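Long-range contacts in pyruvate-formate lyase-activating enzyme (Bacteroides vulgatus ATCC 8482, PDB 3CAN), which belongs to the radical SAM superfamily, whose members are built on a full or partial TIM-type barrel of parallel strands and helices: residues A[57-62]-A[94-99]; A[127-132]-A[174-179]; A[84-89]-A[119-124]; A[65-70]-A[77-82]. One frame throughout, in Å; residues are numbered along the deposited sequence. Where two conformers were deposited one is given.

Interaction 1: residues A[57-62]-A[94-99]; sequences LLLIDL and PYYIRI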
loop_
_atom_site.group_PDB
_atom_site.type_symbol
_atom_site.label_atom_id
_atom_site.label_comp_id
_atom_site.label_asym_id
_atom_site.label_seq_id
_atom_site.Cartn_x
_atom_site.Cartn_y
_atom_site.Cartn_z
ATOM N N LEU A 57 -10.290 -6.181 -8.395
ATOM C CA LEU A 57 -10.501 -5.866 -6.984
ATOM C C LEU A 57 -10.753 -4.382 -6.807
ATOM O O LEU A 57 -10.058 -3.562 -7.424
ATOM C CB LEU A 57 -9.234 -6.231 -6.198
ATOM C CG LEU A 57 -9.208 -5.974 -4.705
ATOM C CD1 LEU A 57 -10.221 -6.891 -3.998
ATOM C CD2 LEU A 57 -7.785 -6.199 -4.142
ATOM N N LEU A 58 -11.731 -4.033 -5.970
ATOM C CA LEU A 58 -11.941 -2.646 -5.589
ATOM C C LEU A 58 -11.395 -2.416 -4.191
ATOM O O LEU A 58 -11.419 -3.315 -3.340
ATOM C CB LEU A 58 -13.423 -2.264 -5.610
ATOM C CG LEU A 58 -14.200 -2.258 -6.924
ATOM C CD1 LEU A 58 -15.473 -1.437 -6.783
ATOM C CD2 LEU A 58 -13.364 -1.793 -8.135
ATOM N N LEU A 59 -10.904 -1.203 -3.966
ATOM C CA LEU A 59 -10.407 -0.760 -2.669
ATOM C C LEU A 59 -11.249 0.432 -2.260
ATOM O O LEU A 59 -11.437 1.353 -3.048
ATOM C CB LEU A 59 -8.937 -0.328 -2.777
ATOM C CG LEU A 59 -7.996 -1.305 -3.481
ATOM C CD1 LEU A 59 -6.635 -0.664 -3.716
ATOM C CD2 LEU A 59 -7.865 -2.606 -2.669
ATOM N N ILE A 60 -11.799 0.411 -1.054
ATOM C CA ILE A 60 -12.550 1.569 -0.569
ATOM C C ILE A 60 -12.125 1.908 0.847
ATOM O O ILE A 60 -12.043 1.015 1.694
ATOM C CB ILE A 60 -14.085 1.326 -0.613
ATOM C CG1 ILE A 60 -14.534 0.989 -2.034
ATOM C CG2 ILE A 60 -14.834 2.561 -0.123
ATOM C CD1 ILE A 60 -15.974 0.450 -2.158
ATOM N N ASP A 61 -11.881 3.196 1.101
ATOM C CA ASP A 61 -11.556 3.692 2.436
ATOM C C ASP A 61 -12.856 3.955 3.192
ATOM O O ASP A 61 -13.785 4.547 2.643
ATOM C CB ASP A 61 -10.787 5.015 2.368
ATOM C CG ASP A 61 -9.383 4.859 1.855
ATOM O OD1 ASP A 61 -8.925 3.724 1.649
ATOM O OD2 ASP A 61 -8.732 5.903 1.646
ATOM N N LEU A 62 -12.904 3.531 4.449
ATOM C CA LEU A 62 -14.021 3.858 5.331
ATOM C C LEU A 62 -13.477 4.572 6.568
ATOM O O LEU A 62 -13.282 3.973 7.620
ATOM C CB LEU A 62 -14.768 2.587 5.704
ATOM C CG LEU A 62 -16.050 2.732 6.511
ATOM C CD1 LEU A 62 -17.027 3.645 5.760
ATOM C CD2 LEU A 62 -16.654 1.358 6.778
ATOM N N PRO A 94 -15.380 -8.571 -5.585
ATOM C CA PRO A 94 -14.415 -8.502 -4.496
ATOM C C PRO A 94 -13.963 -7.079 -4.157
ATOM O O PRO A 94 -13.624 -6.291 -5.054
ATOM C CB PRO A 94 -13.217 -9.316 -5.000
ATOM C CG PRO A 94 -13.536 -9.781 -6.332
ATOM C CD PRO A 94 -14.852 -9.305 -6.756
ATOM N N TYR A 95 -13.942 -6.777 -2.868
ATOM C CA TYR A 95 -13.453 -5.491 -2.404
ATOM C C TYR A 95 -12.735 -5.613 -1.074
ATOM O O TYR A 95 -13.021 -6.523 -0.268
ATOM C CB TYR A 95 -14.598 -4.465 -2.322
ATOM C CG TYR A 95 -15.673 -4.751 -1.275
ATOM C CD1 TYR A 95 -15.736 -4.016 -0.099
ATOM C CD2 TYR A 95 -16.630 -5.736 -1.481
ATOM C CE1 TYR A 95 -16.712 -4.261 0.857
ATOM C CE2 TYR A 95 -17.621 -5.987 -0.526
ATOM C CZ TYR A 95 -17.650 -5.251 0.631
ATOM O OH TYR A 95 -18.627 -5.502 1.570
ATOM N N TYR A 96 -11.808 -4.686 -0.848
ATOM C CA TYR A 96 -11.148 -4.501 0.434
ATOM C C TYR A 96 -11.638 -3.182 1.026
ATOM O O TYR A 96 -11.858 -2.203 0.297
ATOM C CB TYR A 96 -9.623 -4.350 0.291
ATOM C CG TYR A 96 -8.795 -5.553 -0.089
ATOM C CD1 TYR A 96 -9.354 -6.759 -0.475
ATOM C CD2 TYR A 96 -7.406 -5.444 -0.108
ATOM C CE1 TYR A 96 -8.540 -7.847 -0.843
ATOM C CE2 TYR A 96 -6.598 -6.509 -0.463
ATOM C CZ TYR A 96 -7.171 -7.705 -0.825
ATOM O OH TYR A 96 -6.346 -8.745 -1.185
ATOM N N ILE A 97 -11.755 -3.154 2.349
ATOM C CA ILE A 97 -12.021 -1.927 3.082
ATOM C C ILE A 97 -10.763 -1.543 3.865
ATOM O O ILE A 97 -10.181 -2.373 4.556
ATOM C CB ILE A 97 -13.201 -2.099 4.056
ATOM C CG1 ILE A 97 -14.497 -2.332 3.273
ATOM C CG2 ILE A 97 -13.324 -0.860 4.965
ATOM C CD1 ILE A 97 -15.030 -1.099 2.518
ATOM N N ARG A 98 -10.347 -0.287 3.746
ATOM C CA ARG A 98 -9.235 0.241 4.508
ATOM C C ARG A 98 -9.718 1.284 5.502
ATOM O O ARG A 98 -10.490 2.172 5.149
ATOM C CB ARG A 98 -8.187 0.834 3.574
ATOM C CG ARG A 98 -7.618 -0.201 2.621
ATOM C CD ARG A 98 -8.311 -0.141 1.283
ATOM N NE ARG A 98 -7.798 1.001 0.521
ATOM C CZ ARG A 98 -6.635 1.006 -0.131
ATOM N NH1 ARG A 98 -5.855 -0.078 -0.142
ATOM N NH2 ARG A 98 -6.254 2.098 -0.796
ATOM N N ILE A 99 -9.265 1.160 6.747
ATOM C CA ILE A 99 -9.596 2.112 7.793
ATOM C C ILE A 99 -8.290 2.643 8.378
ATOM O O ILE A 99 -7.633 1.955 9.153
ATOM C CB ILE A 99 -10.469 1.490 8.886
ATOM C CG1 ILE A 99 -11.753 0.922 8.276
ATOM C CG2 ILE A 99 -10.792 2.555 9.992
ATOM C CD1 ILE A 99 -12.637 0.188 9.299
#

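Interaction 2: residues A[127-132]-A[174-179]; sequences EIINLL and YGLKAT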
loop_
_atom_site.group_PDB
_atom_site.type_symbol
_atom_site.label_atom_id
_atom_site.label_comp_id
_atom_site.label_asym_id
_atom_site.label_seq_id
_atom_site.Cartn_x
_atom_site.Cartn_y
_atom_site.Cartn_z
ATOM N N GLU A 127 -13.316 -8.764 1.337
ATOM C CA GLU A 127 -12.314 -9.826 1.398
ATOM C C GLU A 127 -11.507 -9.725 2.685
ATOM O O GLU A 127 -11.167 -10.728 3.327
ATOM C CB GLU A 127 -11.346 -9.713 0.224
ATOM C CG GLU A 127 -11.987 -9.886 -1.137
ATOM C CD GLU A 127 -12.668 -11.218 -1.300
ATOM O OE1 GLU A 127 -11.949 -12.226 -1.479
ATOM O OE2 GLU A 127 -13.915 -11.267 -1.262
ATOM N N ILE A 128 -11.173 -8.495 3.030
ATOM C CA ILE A 128 -10.435 -8.173 4.235
ATOM C C ILE A 128 -10.696 -6.711 4.576
ATOM O O ILE A 128 -11.005 -5.893 3.695
ATOM C CB ILE A 128 -8.902 -8.399 4.061
ATOM C CG1 ILE A 128 -8.160 -8.355 5.401
ATOM C CG2 ILE A 128 -8.283 -7.350 3.115
ATOM C CD1 ILE A 128 -8.529 -9.428 6.337
ATOM N N ILE A 129 -10.619 -6.411 5.865
ATOM C CA ILE A 129 -10.617 -5.043 6.355
ATOM C C ILE A 129 -9.216 -4.761 6.905
ATOM O O ILE A 129 -8.781 -5.409 7.858
ATOM C CB ILE A 129 -11.672 -4.823 7.446
ATOM C CG1 ILE A 129 -13.081 -5.145 6.932
ATOM C CG2 ILE A 129 -11.631 -3.374 7.949
ATOM C CD1 ILE A 129 -14.129 -5.284 8.049
ATOM N N ASN A 130 -8.519 -3.811 6.290
ATOM C CA ASN A 130 -7.176 -3.417 6.713
ATOM C C ASN A 130 -7.232 -2.217 7.642
ATOM O O ASN A 130 -7.617 -1.120 7.218
ATOM C CB ASN A 130 -6.314 -3.056 5.507
ATOM C CG ASN A 130 -6.188 -4.192 4.535
ATOM O OD1 ASN A 130 -5.520 -5.187 4.819
ATOM N ND2 ASN A 130 -6.853 -4.067 3.385
ATOM N N LEU A 131 -6.880 -2.433 8.903
ATOM C CA LEU A 131 -6.735 -1.344 9.868
ATOM C C LEU A 131 -5.298 -0.830 9.763
ATOM O O LEU A 131 -4.347 -1.580 9.965
ATOM C CB LEU A 131 -7.049 -1.812 11.296
ATOM C CG LEU A 131 -8.425 -2.445 11.530
ATOM C CD1 LEU A 131 -8.626 -2.758 13.019
ATOM C CD2 LEU A 131 -9.532 -1.540 10.997
ATOM N N LEU A 132 -5.150 0.440 9.410
ATOM C CA LEU A 132 -3.842 1.046 9.182
ATOM C C LEU A 132 -3.569 2.081 10.275
ATOM O O LEU A 132 -3.977 3.241 10.149
ATOM C CB LEU A 132 -3.812 1.695 7.796
ATOM C CG LEU A 132 -4.346 0.799 6.676
ATOM C CD1 LEU A 132 -4.511 1.567 5.376
ATOM C CD2 LEU A 132 -3.431 -0.414 6.482
ATOM N N TYR A 174 -18.323 -9.511 14.672
ATOM C CA TYR A 174 -19.417 -9.308 13.717
ATOM C C TYR A 174 -19.279 -10.184 12.471
ATOM O O TYR A 174 -20.036 -10.032 11.504
ATOM C CB TYR A 174 -19.504 -7.827 13.316
ATOM C CG TYR A 174 -20.202 -6.958 14.330
ATOM C CD1 TYR A 174 -19.487 -6.269 15.296
ATOM C CD2 TYR A 174 -21.589 -6.795 14.298
ATOM C CE1 TYR A 174 -20.128 -5.460 16.235
ATOM C CE2 TYR A 174 -22.237 -5.995 15.230
ATOM C CZ TYR A 174 -21.501 -5.315 16.189
ATOM O OH TYR A 174 -22.140 -4.497 17.110
ATOM N N GLY A 175 -18.317 -11.103 12.491
ATOM C CA GLY A 175 -18.149 -12.070 11.413
ATOM C C GLY A 175 -17.370 -11.573 10.214
ATOM O O GLY A 175 -17.440 -12.173 9.141
ATOM N N LEU A 176 -16.582 -10.523 10.419
ATOM C CA LEU A 176 -15.783 -9.921 9.367
ATOM C C LEU A 176 -14.310 -10.314 9.508
ATOM O O LEU A 176 -13.844 -10.670 10.599
ATOM C CB LEU A 176 -15.937 -8.402 9.408
ATOM C CG LEU A 176 -17.358 -7.879 9.192
ATOM C CD1 LEU A 176 -17.489 -6.458 9.752
ATOM C CD2 LEU A 176 -17.746 -7.929 7.713
ATOM N N LYS A 177 -13.601 -10.274 8.390
ATOM C CA LYS A 177 -12.176 -10.591 8.335
ATOM C C LYS A 177 -11.387 -9.294 8.398
ATOM O O LYS A 177 -11.545 -8.420 7.543
ATOM C CB LYS A 177 -11.838 -11.314 7.032
ATOM C CG LYS A 177 -12.591 -12.610 6.801
ATOM C CD LYS A 177 -12.249 -13.195 5.441
ATOM C CE LYS A 177 -12.997 -14.495 5.199
ATOM N NZ LYS A 177 -12.920 -14.937 3.774
ATOM N N ALA A 178 -10.535 -9.178 9.407
ATOM C CA ALA A 178 -9.786 -7.954 9.657
ATOM C C ALA A 178 -8.345 -8.238 10.033
ATOM O O ALA A 178 -8.027 -9.298 10.613
ATOM C CB ALA A 178 -10.453 -7.156 10.750
ATOM N N THR A 179 -7.486 -7.280 9.716
ATOM C CA THR A 179 -6.065 -7.381 10.013
ATOM C C THR A 179 -5.496 -5.993 10.231
ATOM O O THR A 179 -6.093 -5.001 9.820
ATOM C CB THR A 179 -5.298 -8.086 8.868
ATOM O OG1 THR A 179 -3.990 -8.458 9.320
ATOM C CG2 THR A 179 -5.182 -7.181 7.616
#

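Interaction 3: residues A[84-89]-A[119-124]; sequences NIRRVA and LASLPR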
loop_
_atom_site.group_PDB
_atom_site.type_symbol
_atom_site.label_atom_id
_atom_site.label_comp_id
_atom_site.label_asym_id
_atom_site.label_seq_id
_atom_site.Cartn_x
_atom_site.Cartn_y
_atom_site.Cartn_z
ATOM N N ASN A 84 -21.354 3.663 -2.404
ATOM C CA ASN A 84 -20.421 2.914 -3.262
ATOM C C ASN A 84 -20.054 1.545 -2.706
ATOM O O ASN A 84 -19.927 0.567 -3.458
ATOM C CB ASN A 84 -19.139 3.718 -3.493
ATOM C CG ASN A 84 -19.323 4.839 -4.498
ATOM O OD1 ASN A 84 -20.348 4.901 -5.194
ATOM N ND2 ASN A 84 -18.358 5.769 -4.543
ATOM N N ILE A 85 -19.864 1.473 -1.398
ATOM C CA ILE A 85 -19.565 0.205 -0.768
ATOM C C ILE A 85 -20.760 -0.721 -0.942
ATOM O O ILE A 85 -20.602 -1.885 -1.307
ATOM C CB ILE A 85 -19.195 0.347 0.730
ATOM C CG1 ILE A 85 -17.916 1.185 0.895
ATOM C CG2 ILE A 85 -19.040 -1.026 1.346
ATOM C CD1 ILE A 85 -17.646 1.635 2.321
ATOM N N ARG A 86 -21.969 -0.203 -0.712
ATOM C CA ARG A 86 -23.160 -1.023 -0.907
ATOM C C ARG A 86 -23.271 -1.493 -2.360
ATOM O O ARG A 86 -23.603 -2.647 -2.611
ATOM C CB ARG A 86 -24.426 -0.272 -0.492
ATOM C CG ARG A 86 -25.694 -1.120 -0.533
ATOM C CD ARG A 86 -26.850 -0.405 0.165
ATOM N NE ARG A 86 -26.646 -0.342 1.609
ATOM C CZ ARG A 86 -26.842 -1.358 2.442
ATOM N NH1 ARG A 86 -27.284 -2.536 2.001
ATOM N NH2 ARG A 86 -26.613 -1.196 3.727
ATOM N N ARG A 87 -22.973 -0.607 -3.311
ATOM C CA ARG A 87 -23.100 -0.976 -4.722
ATOM C C ARG A 87 -22.158 -2.113 -5.103
ATOM O O ARG A 87 -22.570 -3.047 -5.801
ATOM C CB ARG A 87 -22.897 0.218 -5.651
ATOM C CG ARG A 87 -23.506 -0.050 -7.027
ATOM C CD ARG A 87 -23.378 1.121 -7.967
ATOM N NE ARG A 87 -23.935 0.786 -9.283
ATOM C CZ ARG A 87 -25.230 0.858 -9.604
ATOM N NH1 ARG A 87 -25.625 0.525 -10.829
ATOM N NH2 ARG A 87 -26.135 1.272 -8.720
ATOM N N VAL A 88 -20.911 -2.044 -4.651
ATOM C CA VAL A 88 -19.947 -3.094 -4.930
ATOM C C VAL A 88 -20.375 -4.416 -4.283
ATOM O O VAL A 88 -20.308 -5.480 -4.911
ATOM C CB VAL A 88 -18.542 -2.674 -4.479
ATOM C CG1 VAL A 88 -17.526 -3.762 -4.784
ATOM C CG2 VAL A 88 -18.155 -1.346 -5.169
ATOM N N ALA A 89 -20.831 -4.339 -3.039
ATOM C CA ALA A 89 -21.319 -5.521 -2.328
ATOM C C ALA A 89 -22.500 -6.174 -3.055
ATOM O O ALA A 89 -22.558 -7.414 -3.197
ATOM C CB ALA A 89 -21.705 -5.148 -0.909
ATOM N N LEU A 119 -20.949 -3.065 7.457
ATOM C CA LEU A 119 -20.295 -4.028 6.576
ATOM C C LEU A 119 -20.899 -5.424 6.694
ATOM O O LEU A 119 -21.104 -6.118 5.680
ATOM C CB LEU A 119 -18.781 -4.047 6.845
ATOM C CG LEU A 119 -18.026 -2.748 6.515
ATOM C CD1 LEU A 119 -16.592 -2.825 7.012
ATOM C CD2 LEU A 119 -18.065 -2.445 5.008
ATOM N N ALA A 120 -21.177 -5.850 7.926
ATOM C CA ALA A 120 -21.727 -7.185 8.171
ATOM C C ALA A 120 -23.099 -7.369 7.515
ATOM O O ALA A 120 -23.476 -8.470 7.118
ATOM C CB ALA A 120 -21.823 -7.431 9.673
ATOM N N SER A 121 -23.838 -6.276 7.393
ATOM C CA SER A 121 -25.186 -6.298 6.827
ATOM C C SER A 121 -25.209 -6.427 5.308
ATOM O O SER A 121 -26.248 -6.729 4.730
ATOM C CB SER A 121 -25.949 -5.036 7.263
ATOM O OG SER A 121 -25.508 -3.884 6.573
ATOM N N LEU A 122 -24.070 -6.202 4.655
ATOM C CA LEU A 122 -24.009 -6.242 3.206
ATOM C C LEU A 122 -24.046 -7.675 2.683
ATOM O O LEU A 122 -23.583 -8.603 3.362
ATOM C CB LEU A 122 -22.756 -5.517 2.707
ATOM C CG LEU A 122 -22.677 -4.043 3.107
ATOM C CD1 LEU A 122 -21.306 -3.436 2.738
ATOM C CD2 LEU A 122 -23.840 -3.245 2.482
ATOM N N PRO A 123 -24.625 -7.866 1.481
ATOM C CA PRO A 123 -24.818 -9.203 0.932
ATOM C C PRO A 123 -23.517 -9.917 0.572
ATOM O O PRO A 123 -23.509 -11.149 0.460
ATOM C CB PRO A 123 -25.672 -8.953 -0.320
ATOM C CG PRO A 123 -25.388 -7.578 -0.702
ATOM C CD PRO A 123 -25.156 -6.829 0.582
ATOM N N ARG A 124 -22.451 -9.147 0.334
ATOM C CA ARG A 124 -21.089 -9.678 0.213
ATOM C C ARG A 124 -20.202 -8.871 1.139
ATOM O O ARG A 124 -20.214 -7.643 1.082
ATOM C CB ARG A 124 -20.563 -9.556 -1.225
ATOM C CG ARG A 124 -19.149 -10.120 -1.407
ATOM C CD ARG A 124 -18.620 -10.046 -2.840
ATOM N NE ARG A 124 -17.252 -10.564 -2.890
ATOM C CZ ARG A 124 -16.836 -11.577 -3.646
ATOM N NH1 ARG A 124 -17.665 -12.212 -4.471
ATOM N NH2 ARG A 124 -15.573 -11.966 -3.572
HETATM O O HOH W 1 -27.812 -4.391 4.366
#

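Interaction 4: residues A[65-70]-A[77-82]; sequences MDSTVH and PNELIL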
loop_
_atom_site.group_PDB
_atom_site.type_symbol
_atom_site.label_atom_id
_atom_site.label_comp_id
_atom_site.label_asym_id
_atom_site.label_seq_id
_atom_site.Cartn_x
_atom_site.Cartn_y
_atom_site.Cartn_z
HETATM N N MSE A 65 -17.832 6.481 10.107
HETATM C CA MSE A 65 -19.280 6.415 9.941
HETATM C C MSE A 65 -19.945 7.751 10.295
HETATM O O MSE A 65 -21.108 7.973 9.967
HETATM C CB MSE A 65 -19.862 5.315 10.807
HETATM C CG MSE A 65 -19.452 3.925 10.403
HETATM SE SE MSE A 65 -19.907 3.422 8.560
HETATM C CE MSE A 65 -21.862 3.437 8.698
ATOM N N ASP A 66 -19.197 8.624 10.962
ATOM C CA ASP A 66 -19.644 9.980 11.291
ATOM C C ASP A 66 -19.330 10.905 10.126
ATOM O O ASP A 66 -18.161 11.191 9.844
ATOM C CB ASP A 66 -18.930 10.429 12.572
ATOM C CG ASP A 66 -19.411 11.768 13.097
ATOM O OD1 ASP A 66 -19.816 12.642 12.316
ATOM O OD2 ASP A 66 -19.350 11.942 14.328
ATOM N N SER A 67 -20.367 11.353 9.414
ATOM C CA SER A 67 -20.161 12.186 8.214
ATOM C C SER A 67 -19.469 13.520 8.517
ATOM O O SER A 67 -18.755 14.059 7.677
ATOM C CB SER A 67 -21.474 12.445 7.481
ATOM O OG SER A 67 -21.230 12.876 6.151
ATOM N N THR A 68 -19.668 14.029 9.727
ATOM C CA THR A 68 -19.025 15.272 10.160
ATOM C C THR A 68 -17.520 15.066 10.338
ATOM O O THR A 68 -16.710 15.887 9.860
ATOM C CB THR A 68 -19.682 15.798 11.429
ATOM O OG1 THR A 68 -21.071 16.040 11.156
ATOM C CG2 THR A 68 -19.010 17.110 11.897
ATOM N N VAL A 69 -17.134 13.956 10.965
ATOM C CA VAL A 69 -15.708 13.588 11.033
ATOM C C VAL A 69 -15.156 13.437 9.613
ATOM O O VAL A 69 -14.086 13.959 9.275
ATOM C CB VAL A 69 -15.472 12.288 11.834
ATOM C CG1 VAL A 69 -14.001 11.832 11.719
ATOM C CG2 VAL A 69 -15.869 12.473 13.290
ATOM N N HIS A 70 -15.895 12.734 8.767
ATOM C CA HIS A 70 -15.459 12.495 7.388
ATOM C C HIS A 70 -15.268 13.802 6.611
ATOM O O HIS A 70 -14.282 13.958 5.883
ATOM C CB HIS A 70 -16.456 11.578 6.679
ATOM C CG HIS A 70 -15.916 10.933 5.440
ATOM N ND1 HIS A 70 -15.480 9.626 5.411
ATOM C CD2 HIS A 70 -15.748 11.411 4.188
ATOM C CE1 HIS A 70 -15.067 9.330 4.191
ATOM N NE2 HIS A 70 -15.214 10.399 3.430
ATOM N N PRO A 77 -18.558 14.607 2.549
ATOM C CA PRO A 77 -19.355 13.750 3.433
ATOM C C PRO A 77 -19.203 12.274 3.071
ATOM O O PRO A 77 -18.666 11.954 2.014
ATOM C CB PRO A 77 -20.784 14.230 3.178
ATOM C CG PRO A 77 -20.749 14.751 1.779
ATOM C CD PRO A 77 -19.414 15.423 1.671
ATOM N N ASN A 78 -19.667 11.381 3.938
ATOM C CA ASN A 78 -19.508 9.948 3.696
ATOM C C ASN A 78 -20.686 9.277 2.988
ATOM O O ASN A 78 -20.630 8.076 2.695
ATOM C CB ASN A 78 -19.145 9.197 4.991
ATOM C CG ASN A 78 -20.278 9.149 5.990
ATOM O OD1 ASN A 78 -21.394 9.646 5.748
ATOM N ND2 ASN A 78 -20.002 8.549 7.132
ATOM N N GLU A 79 -21.743 10.034 2.690
ATOM C CA GLU A 79 -22.936 9.449 2.086
ATOM C C GLU A 79 -22.614 8.661 0.799
ATOM O O GLU A 79 -23.062 7.514 0.615
ATOM C CB GLU A 79 -23.988 10.537 1.838
ATOM C CG GLU A 79 -24.807 10.927 3.106
ATOM C CD GLU A 79 -24.101 11.869 4.101
ATOM O OE1 GLU A 79 -22.901 12.130 3.982
ATOM O OE2 GLU A 79 -24.772 12.365 5.029
ATOM N N LEU A 80 -21.811 9.264 -0.080
ATOM C CA LEU A 80 -21.412 8.613 -1.318
ATOM C C LEU A 80 -20.515 7.401 -1.079
ATOM O O LEU A 80 -20.624 6.397 -1.777
ATOM C CB LEU A 80 -20.662 9.606 -2.210
ATOM C CG LEU A 80 -20.102 9.044 -3.513
ATOM C CD1 LEU A 80 -21.232 8.516 -4.376
ATOM C CD2 LEU A 80 -19.315 10.115 -4.246
ATOM N N ILE A 81 -19.612 7.506 -0.112
ATOM C CA ILE A 81 -18.702 6.405 0.211
ATOM C C ILE A 81 -19.529 5.174 0.602
ATOM O O ILE A 81 -19.285 4.072 0.119
ATOM C CB ILE A 81 -17.709 6.781 1.355
ATOM C CG1 ILE A 81 -16.592 7.687 0.840
ATOM C CG2 ILE A 81 -17.047 5.532 1.954
ATOM C CD1 ILE A 81 -17.011 9.018 0.394
ATOM N N LEU A 82 -20.531 5.383 1.452
ATOM C CA LEU A 82 -21.370 4.276 1.900
ATOM C C LEU A 82 -22.201 3.694 0.758
ATOM O O LEU A 82 -22.368 2.486 0.661
ATOM C CB LEU A 82 -22.262 4.721 3.060
ATOM C CG LEU A 82 -21.499 5.179 4.311
ATOM C CD1 LEU A 82 -22.471 5.598 5.422
ATOM C CD2 LEU A 82 -20.550 4.096 4.805
#

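Interaction 1: residues A[57-62]-A[94-99]
Leu57 and Tyr96 meet at the start of two neighbouring parallel strands, joined by a right-handed beta-alpha-beta crossover through helices 67-74 and 79-90. Such crossovers build the parallel sheet of TIM-type barrels. Leu57 reaches its partner because CG stands anti to the backbone N (chi1 179°). Its CD2 sits over the centre of the Tyr96 ring, 3.7 Å from the centroid, a CH-pi contact. CD1 of Leu57 fills the notch beside Pro94 and lies 3.6 Å from Tyr96 CD1. Leu59 runs alongside Tyr96 and points the same way.

Further on, Arg98 folds over Leu59. CB of Leu59 lies 3.7 Å above the centre of the guanidinium plane, and Leu59 CD1 adds to the cover on that face.

The other side of the sheet carries Leu58, Ile60, Tyr95 and Ile97. Ile97 CD1 fits against Ile60 CB at 4.1 Å and also touches the edge of the Tyr95 ring. Ile97 CG2 bears on Leu62 CB at 3.8 Å. Ile85 of helix 79-90 packs on both Ile60 and Ile97 here.

Five backbone hydrogen bonds join the strands, from Leu58 N to Pro94 O through Leu62 N to Arg98 O. The Arg98 side chain bends at chi2 and chi3, bringing its NE to Asp61. There NE donates to Asp61 OD1 at 3.2 Å in a salt bridge, with the carboxylate and guanidinium planes 23° apart.

Interaction 2: residues A[127-132]-A[174-179]
Ile129 and Thr179 carry the backbone pairing between two parallel strands. Three hydrogen bonds hold them. Ile129 N donates to Lys177 O at 2.8 Å, with a bent N-H...O angle of 145°. Thr179 N then donates to Ile129 O at 2.9 Å, and Leu131 N to Thr179 O at 2.8 Å. The last is the straightest of the three, at 170°. Ala178 CA adds a CA-H...O contact to Ile129 O.

Apolar contacts lie on both sides of the sheet. On one, Ile129 CD1 meets Leu176 CB at 3.9 Å, and Ile129 CB faces Ala178 CB at 4.2 Å. Leu119 of helix 109-121 touches both Ile129 and Leu176, while Ile168 and Leu171 of helix 161-173 rest on Ala178. On the other side, Ile128 CG1 lies 3.9 Å from Thr179 CG2. CD1 of Ile128 reaches further, to 3.4 Å from Lys177 O, because CG1 stands anti to the backbone N (chi1 -168°). His135 of the second subunit packs on Thr179.

Lys177 contributes its aliphatic part. Its extended chain passes the backbone of Glu127, with CD 3.4 Å from Glu127 O. The Glu127 carboxylate is held by a salt bridge to Arg124.

The chain reaches this pairing through a Schellman motif, with Gly175 at C-prime, that ends helix 161-173. Helix, turn and parallel strand in this order are characteristic of the beta/alpha architecture of TIM-type barrels.

Interaction 3: residues A[84-89]-A[119-124]
Leu122 packs into the side of helix 79-90, between Ile85, Arg86 and Ala89. This is the tight part of the contact. Leu122 CD1 meets Ile85 CG2 at 3.6 Å, the two side chains crossing at about a right angle. Leu122 CB rests on Ala89 CB at 3.8 Å. The small methyl of Ala89 lets the chain come close, and Arg124 O lies 3.5 Å from Ala89 CB. Arg86 projects outward from the helix and bends at chi3 (-70°), which lays its guanidinium over Leu122. CD2 of Leu122 sits 3.4 Å above that plane, offset toward the rim. Leu119 CD2 adds a lighter touch on Ile85 CG2 at 4.0 Å.

Helices 79-90 and 109-121 flank strand 95-101 in sequence and pack side by side on one face of the parallel sheet, as neighbouring helices do in beta/alpha barrels. Tyr95 of that strand touches both Ile85 and Leu122 from the sheet side.

Beyond this the contact opens toward solvent, and no direct hydrogen bond links the segments. A water in the plane, at the guanidinium edge, accepts from Arg86 NH1 at 3.1 Å and donates to Ser121 O at 2.8 Å. Pro123 lies along the exposed border, with its CG near Ala89 O.

Interaction 4: residues A[65-70]-A[77-82]
Ser67 and Asn78 face each other where two consecutive helices begin, 67-74 and 79-90, in the connection that leads from strand 57-61 to strand 95-101. Asn78 lies between Ser67 and His70. The His70 ring is turned so that one face receives Asn78 CB. This CH-pi contact measures 3.9 Å from CB to the ring centroid and lies 21° off the ring normal. The ring and amide planes are 50° apart, so the two flat groups do not stack. Ile81 comes toward His70 from the opposite direction and touches the ring obliquely.

The Asn78 amide reaches toward the start of segment 65-70. Its CG stands between the backbone N and the carbonyl carbon (chi1 69°), which brings ND2 to the carbonyls there. The stronger partner of ND2 is Ser64 O, just before the segment; its bond to Met65 O, at 3.1 Å, is weak. The same turn sets OD1 3.3 Å from Ser67 CB.

Selenomethionine Met65 bends at chi2 and chi3 and crosses Leu82. Its SE lies 3.9 Å from Leu82 CD2. Phe118 of helix 109-121 touches both residues.

Asp66 is the N-cap of helix 67-74. Its OD1 accepts from Val69 N at 3.3 Å, and weakly from Thr68 N.

Glu79 points away at its base, but bends at chi2 to return to Ser67. Ser67 OG donates to Glu79 OE1 at 2.8 Å, on the syn side of the carboxylate. The serine therefore acts as donor to an acidic group, which is consistent with an ionised Glu79 linking the starts of the two helices.

In the fold
Interactions 1 and 2 belong to one parallel sheet. Strands 95-101 and 128-133 are neighbours in it, and Ile97 O lies 2.8 Å from Asn130 N. Their centres are about 10 Å apart. Interaction 3 lies over the sheet face that carries Ile60 and Tyr95. Tyr95 OH makes a hydrogen bond to Arg124 O at 2.7 Å, tying strand to loop. Leu119 also meets Ile129, so interaction 3 touches interaction 2. Interaction 4 lies within the crossover that interaction 1 completes, and Leu62 CD1 packs on Leu82 CD2 at 3.7 Å. Helix 79-90 serves interactions 3 and 4. Interactions 2 and 4 stay apart, with nearest atoms about 10 Å from each other.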